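Local coordinates for OmpT protein (Vibrio cholerae serotype O1, PDB 6EHD), which probably forms a general diffusion porin, a water-filled beta-barrel channel that lets small solutes cross the outer membrane, at residues Leu148-Ala161 / Asn194-Gly206. The protein carries 1 engineered substitution. Numbering follows the deposited sequence.
With C8E ((hydroxyethyloxy)tri(ethyloxy)octane), chain K; C8E ((hydroxyethyloxy)tri(ethyloxy)octane), chain J.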
loop_
_atom_site.group_PDB
_atom_site.type_symbol
_atom_site.label_atom_id
_atom_site.label_comp_id
_atom_site.label_asym_id
_atom_site.label_seq_id
_atom_site.Cartn_x
_atom_site.Cartn_y
_atom_site.Cartn_z
ATOM N N LEU A 148 -16.042 -3.685 2.662
ATOM C CA LEU A 148 -14.738 -4.334 2.321
ATOM C C LEU A 148 -14.710 -5.795 2.720
ATOM O O LEU A 148 -15.048 -6.183 3.846
ATOM C CB LEU A 148 -13.581 -3.571 3.005
ATOM C CG LEU A 148 -12.142 -4.037 2.784
ATOM C CD1 LEU A 148 -11.713 -3.730 1.355
ATOM C CD2 LEU A 148 -11.211 -3.381 3.759
ATOM N N ALA A 149 -14.228 -6.620 1.797
ATOM C CA ALA A 149 -13.989 -7.991 2.064
ATOM C C ALA A 149 -12.787 -8.455 1.167
ATOM O O ALA A 149 -12.825 -8.234 -0.068
ATOM C CB ALA A 149 -15.242 -8.834 1.750
ATOM N N GLU A 150 -11.824 -9.142 1.794
ATOM C CA GLU A 150 -10.563 -9.532 1.118
ATOM C C GLU A 150 -10.054 -10.884 1.567
ATOM O O GLU A 150 -10.223 -11.246 2.726
ATOM C CB GLU A 150 -9.457 -8.446 1.427
ATOM C CG GLU A 150 -9.838 -7.049 0.949
ATOM C CD GLU A 150 -8.683 -6.012 1.041
ATOM O OE1 GLU A 150 -7.982 -6.051 2.111
ATOM O OE2 GLU A 150 -8.549 -5.188 0.104
ATOM N N LEU A 151 -9.359 -11.610 0.665
ATOM C CA LEU A 151 -8.742 -12.909 0.959
ATOM C C LEU A 151 -7.551 -13.119 0.065
ATOM O O LEU A 151 -7.695 -12.935 -1.170
ATOM C CB LEU A 151 -9.756 -14.074 0.716
ATOM C CG LEU A 151 -9.216 -15.510 0.774
ATOM C CD1 LEU A 151 -8.787 -15.824 2.149
ATOM C CD2 LEU A 151 -10.276 -16.568 0.353
ATOM N N TYR A 152 -6.415 -13.456 0.676
ATOM C CA TYR A 152 -5.145 -13.760 -0.023
ATOM C C TYR A 152 -4.552 -15.072 0.541
ATOM O O TYR A 152 -4.659 -15.350 1.775
ATOM C CB TYR A 152 -4.141 -12.571 0.128
ATOM C CG TYR A 152 -4.541 -11.309 -0.601
ATOM C CD1 TYR A 152 -5.457 -10.398 -0.080
ATOM C CD2 TYR A 152 -3.962 -10.973 -1.837
ATOM C CE1 TYR A 152 -5.826 -9.256 -0.778
ATOM C CE2 TYR A 152 -4.276 -9.804 -2.500
ATOM C CZ TYR A 152 -5.222 -8.954 -1.997
ATOM O OH TYR A 152 -5.577 -7.796 -2.726
ATOM N N VAL A 153 -3.814 -15.830 -0.287
ATOM C CA VAL A 153 -3.057 -17.028 0.158
ATOM C C VAL A 153 -1.662 -17.010 -0.430
ATOM O O VAL A 153 -1.493 -16.525 -1.569
ATOM C CB VAL A 153 -3.800 -18.362 -0.271
ATOM C CG1 VAL A 153 -3.929 -18.464 -1.774
ATOM C CG2 VAL A 153 -3.035 -19.575 0.167
ATOM N N GLY A 154 -0.673 -17.614 0.218
ATOM C CA GLY A 154 0.683 -17.660 -0.336
ATOM C C GLY A 154 1.504 -18.784 0.278
ATOM O O GLY A 154 1.128 -19.416 1.286
ATOM N N ALA A 155 2.641 -18.989 -0.333
ATOM C CA ALA A 155 3.643 -19.977 0.116
ATOM C C ALA A 155 4.993 -19.720 -0.464
ATOM O O ALA A 155 5.092 -19.005 -1.486
ATOM C CB ALA A 155 3.150 -21.413 -0.214
ATOM N N THR A 156 6.036 -20.351 0.134
ATOM C CA THR A 156 7.397 -20.350 -0.387
ATOM C C THR A 156 7.906 -21.772 -0.694
ATOM O O THR A 156 7.682 -22.698 0.109
ATOM C CB THR A 156 8.337 -19.682 0.618
ATOM O OG1 THR A 156 7.845 -18.343 0.879
ATOM C CG2 THR A 156 9.808 -19.640 0.048
ATOM N N PHE A 157 8.428 -21.941 -1.917
ATOM C CA PHE A 157 8.989 -23.193 -2.493
ATOM C C PHE A 157 10.418 -22.896 -2.922
ATOM O O PHE A 157 10.685 -22.305 -4.002
ATOM C CB PHE A 157 8.144 -23.682 -3.682
ATOM C CG PHE A 157 6.671 -23.788 -3.388
ATOM C CD1 PHE A 157 6.181 -24.873 -2.655
ATOM C CD2 PHE A 157 5.771 -22.813 -3.797
ATOM C CE1 PHE A 157 4.860 -24.978 -2.365
ATOM C CE2 PHE A 157 4.411 -22.937 -3.526
ATOM C CZ PHE A 157 3.953 -24.025 -2.793
ATOM N N GLY A 158 11.361 -23.181 -2.018
ATOM C CA GLY A 158 12.774 -22.846 -2.215
ATOM C C GLY A 158 13.015 -21.344 -2.379
ATOM O O GLY A 158 12.636 -20.541 -1.552
ATOM N N ASP A 159 13.622 -20.974 -3.493
ATOM C CA ASP A 159 13.874 -19.563 -3.774
ATOM C C ASP A 159 12.661 -18.792 -4.393
ATOM O O ASP A 159 12.820 -17.604 -4.695
ATOM C CB ASP A 159 15.031 -19.446 -4.769
ATOM C CG ASP A 159 16.341 -19.994 -4.198
ATOM O OD1 ASP A 159 16.579 -19.787 -2.986
ATOM O OD2 ASP A 159 17.047 -20.619 -4.993
ATOM N N LEU A 160 11.505 -19.430 -4.584
ATOM C CA LEU A 160 10.330 -18.775 -5.208
ATOM C C LEU A 160 9.216 -18.570 -4.166
ATOM O O LEU A 160 8.753 -19.568 -3.581
ATOM C CB LEU A 160 9.807 -19.634 -6.377
ATOM C CG LEU A 160 8.582 -19.061 -7.094
ATOM C CD1 LEU A 160 8.860 -17.714 -7.741
ATOM C CD2 LEU A 160 8.011 -20.002 -8.166
ATOM N N ALA A 161 8.785 -17.301 -3.939
ATOM C CA ALA A 161 7.657 -16.972 -3.059
ATOM C C ALA A 161 6.465 -16.501 -3.961
ATOM O O ALA A 161 6.681 -15.692 -4.889
ATOM C CB ALA A 161 8.011 -15.891 -2.036
ATOM N N ASN A 194 -15.157 -1.443 -6.457
ATOM C CA ASN A 194 -13.856 -1.861 -7.066
ATOM C C ASN A 194 -13.686 -3.298 -6.690
ATOM O O ASN A 194 -13.675 -3.570 -5.497
ATOM C CB ASN A 194 -12.750 -0.991 -6.460
ATOM C CG ASN A 194 -11.373 -1.226 -7.108
ATOM O OD1 ASN A 194 -11.304 -1.646 -8.254
ATOM N ND2 ASN A 194 -10.262 -0.910 -6.348
ATOM N N SER A 195 -13.676 -4.215 -7.689
ATOM C CA SER A 195 -13.445 -5.616 -7.533
ATOM C C SER A 195 -12.065 -5.981 -8.155
ATOM O O SER A 195 -11.795 -5.663 -9.276
ATOM C CB SER A 195 -14.560 -6.429 -8.248
ATOM O OG SER A 195 -15.812 -6.000 -7.695
ATOM N N TYR A 196 -11.215 -6.697 -7.419
ATOM C CA TYR A 196 -9.829 -6.891 -7.880
ATOM C C TYR A 196 -9.261 -8.285 -7.530
ATOM O O TYR A 196 -9.698 -8.979 -6.613
ATOM C CB TYR A 196 -8.923 -5.678 -7.353
ATOM C CG TYR A 196 -9.181 -5.376 -5.837
ATOM C CD1 TYR A 196 -10.201 -4.475 -5.483
ATOM C CD2 TYR A 196 -8.500 -6.064 -4.833
ATOM C CE1 TYR A 196 -10.529 -4.225 -4.142
ATOM C CE2 TYR A 196 -8.798 -5.780 -3.470
ATOM C CZ TYR A 196 -9.845 -4.880 -3.138
ATOM O OH TYR A 196 -10.187 -4.604 -1.807
ATOM N N PHE A 197 -8.278 -8.710 -8.320
ATOM C CA PHE A 197 -7.586 -9.980 -8.207
ATOM C C PHE A 197 -6.174 -9.881 -8.727
ATOM O O PHE A 197 -5.898 -9.179 -9.755
ATOM C CB PHE A 197 -8.423 -11.075 -9.012
ATOM C CG PHE A 197 -7.785 -12.422 -8.999
ATOM C CD1 PHE A 197 -7.773 -13.165 -7.850
ATOM C CD2 PHE A 197 -7.217 -12.965 -10.134
ATOM C CE1 PHE A 197 -7.151 -14.412 -7.796
ATOM C CE2 PHE A 197 -6.567 -14.180 -10.072
ATOM C CZ PHE A 197 -6.564 -14.917 -8.913
ATOM N N GLU A 198 -5.212 -10.631 -8.081
ATOM C CA GLU A 198 -3.833 -10.553 -8.450
ATOM C C GLU A 198 -3.111 -11.865 -8.228
ATOM O O GLU A 198 -3.520 -12.691 -7.384
ATOM C CB GLU A 198 -3.111 -9.455 -7.581
ATOM C CG GLU A 198 -2.958 -9.759 -6.111
ATOM C CD GLU A 198 -1.756 -10.632 -5.673
ATOM O OE1 GLU A 198 -0.726 -10.648 -6.347
ATOM O OE2 GLU A 198 -1.841 -11.327 -4.599
ATOM N N VAL A 199 -2.050 -12.044 -8.984
ATOM C CA VAL A 199 -1.029 -13.090 -8.749
ATOM C C VAL A 199 0.371 -12.464 -8.727
ATOM O O VAL A 199 0.697 -11.635 -9.637
ATOM C CB VAL A 199 -1.096 -14.167 -9.870
ATOM C CG1 VAL A 199 0.021 -15.188 -9.742
ATOM C CG2 VAL A 199 -2.468 -14.850 -9.866
ATOM N N THR A 200 1.255 -12.931 -7.816
ATOM C CA THR A 200 2.622 -12.414 -7.709
ATOM C C THR A 200 3.605 -13.573 -7.528
ATOM O O THR A 200 3.286 -14.541 -6.819
ATOM C CB THR A 200 2.805 -11.474 -6.440
ATOM O OG1 THR A 200 2.009 -10.303 -6.640
ATOM C CG2 THR A 200 4.244 -11.084 -6.218
ATOM N N GLY A 201 4.754 -13.441 -8.188
ATOM C CA GLY A 201 5.953 -14.310 -7.949
ATOM C C GLY A 201 7.180 -13.485 -7.600
ATOM O O GLY A 201 7.430 -12.509 -8.286
ATOM N N GLU A 202 7.990 -13.898 -6.588
ATOM C CA GLU A 202 9.224 -13.212 -6.265
ATOM C C GLU A 202 10.358 -14.263 -6.056
ATOM O O GLU A 202 10.209 -15.215 -5.255
ATOM C CB GLU A 202 9.069 -12.357 -4.990
ATOM C CG GLU A 202 8.112 -11.193 -5.106
ATOM C CD GLU A 202 7.920 -10.484 -3.746
ATOM O OE1 GLU A 202 8.484 -9.416 -3.529
ATOM O OE2 GLU A 202 7.219 -11.035 -2.906
ATOM N N TYR A 203 11.376 -14.102 -6.864
ATOM C CA TYR A 203 12.493 -15.034 -6.972
ATOM C C TYR A 203 13.772 -14.420 -6.412
ATOM O O TYR A 203 14.208 -13.341 -6.880
ATOM C CB TYR A 203 12.660 -15.374 -8.447
ATOM C CG TYR A 203 13.551 -16.569 -8.742
ATOM C CD1 TYR A 203 13.223 -17.852 -8.283
ATOM C CD2 TYR A 203 14.708 -16.428 -9.515
ATOM C CE1 TYR A 203 14.044 -18.951 -8.548
ATOM C CE2 TYR A 203 15.523 -17.525 -9.806
ATOM C CZ TYR A 203 15.204 -18.778 -9.304
ATOM O OH TYR A 203 16.034 -19.847 -9.562
ATOM N N THR A 204 14.355 -15.094 -5.410
ATOM C CA THR A 204 15.593 -14.679 -4.798
ATOM C C THR A 204 16.736 -15.558 -5.435
ATOM O O THR A 204 16.628 -16.825 -5.584
ATOM C CB THR A 204 15.467 -14.803 -3.276
ATOM O OG1 THR A 204 14.454 -13.924 -2.815
ATOM C CG2 THR A 204 16.767 -14.439 -2.582
ATOM N N ILE A 205 17.740 -14.897 -5.990
ATOM C CA ILE A 205 18.950 -15.630 -6.484
ATOM C C ILE A 205 20.197 -14.810 -6.112
ATOM O O ILE A 205 20.488 -13.783 -6.760
ATOM C CB ILE A 205 18.947 -15.921 -8.009
ATOM C CG1 ILE A 205 18.071 -14.901 -8.795
ATOM C CG2 ILE A 205 18.485 -17.357 -8.246
ATOM C CD1 ILE A 205 18.290 -14.806 -10.300
ATOM N N GLY A 206 20.897 -15.294 -5.103
ATOM C CA GLY A 206 22.101 -14.650 -4.581
ATOM C C GLY A 206 21.801 -13.270 -4.011
ATOM O O GLY A 206 21.004 -13.108 -3.089
HETATM C C1 C8E K . -8.551 -18.393 -10.731
HETATM C C2 C8E K . -9.939 -17.859 -10.398
HETATM C C3 C8E K . -10.124 -16.474 -10.955
HETATM C C4 C8E K . -11.013 -15.677 -10.049
HETATM C C5 C8E K . -11.373 -14.412 -10.723
HETATM C C6 C8E K . -12.199 -13.523 -9.832
HETATM C C7 C8E K . -12.251 -12.196 -10.544
HETATM C C8 C8E K . -13.037 -11.106 -9.854
HETATM O O9 C8E K . -12.794 -9.949 -10.671
HETATM C C10 C8E K . -11.732 -9.109 -10.253
HETATM C C11 C8E K . -11.004 -8.528 -11.463
HETATM O O12 C8E K . -11.953 -7.920 -12.328
HETATM C C1 C8E J . -6.117 -19.883 -11.284
HETATM C C2 C8E J . -5.420 -19.076 -10.220
HETATM C C3 C8E J . -4.044 -19.664 -9.964
HETATM C C4 C8E J . -3.044 -18.594 -9.592
HETATM C C5 C8E J . -1.947 -19.141 -8.700
HETATM C C6 C8E J . -0.550 -18.877 -9.183
HETATM C C7 C8E J . -0.224 -19.238 -10.628
HETATM C C8 C8E J . 1.278 -19.598 -10.732
HETATM O O9 C8E J . 2.028 -18.493 -10.273
HETATM C C10 C8E J . 3.425 -18.427 -10.535
HETATM C C11 C8E J . 3.771 -16.983 -10.199
HETATM O O12 C8E J . 3.791 -16.210 -11.411
HETATM C C13 C8E J . 3.845 -14.809 -11.205
HETATM C C14 C8E J . 3.193 -14.109 -12.369
HETATM O O15 C8E J . 3.955 -14.101 -13.588
HETATM C C16 C8E J . 4.756 -15.160 -14.004
HETATM C C17 C8E J . 4.893 -15.072 -15.520
HETATM O O18 C8E J . 6.233 -14.899 -15.923
HETATM C C19 C8E J . 7.013 -16.085 -15.899
HETATM C C20 C8E J . 8.351 -15.483 -16.253
HETATM O O21 C8E J . 8.889 -14.585 -15.276
HETATM O O HOH W 1 16.592 -21.272 -7.318
HETATM O O HOH W 2 5.689 -13.183 -3.203
#
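Glu150 OE2 is held by two hydroxyls: Tyr196 OH gives it a hydrogen bond of 2.6 Å, and Ser91 OG, on the helix 90-94 that lies inside the barrel, supplies another. Tyr196 reaches OE2 on its anti lone pair, with the ring turned 86° from the carboxylate plane. These residues belong to the wall of a porin beta-barrel, where strands 148-157 and 194-205 run nearly parallel, their segment axes approaching to 9.4 Å, with strand 160-171 between them. Side chains on the inner face bridge that gap. Tyr196 manages it with CG wedged between its backbone N and carbonyl carbon (chi1 46°). Farther along, Glu198 brings OE2 to the edge of the Tyr152 ring, in its plane, 3.5 Å from CD2; that oxygen is also hydrogen-bonded to His163, while Thr200 OG1 holds OE1. Tyr152 OH, in turn, pairs with Tyr215.

Where the chain reverses in the type II' turn Phe157 to Leu160, the middle strand itself enters the contact and pairs antiparallel with 202-203. Ala161 N to Glu202 O and Glu202 N to Ala161 O are both 2.8 Å. Thr204 N donates to Asp159 O. Outward, Leu160 CB meets the edge of the Tyr203 ring at CD1, and beside them one water links Asp159 OD2 to Tyr203 OH, 2.7 Å from the hydroxyl.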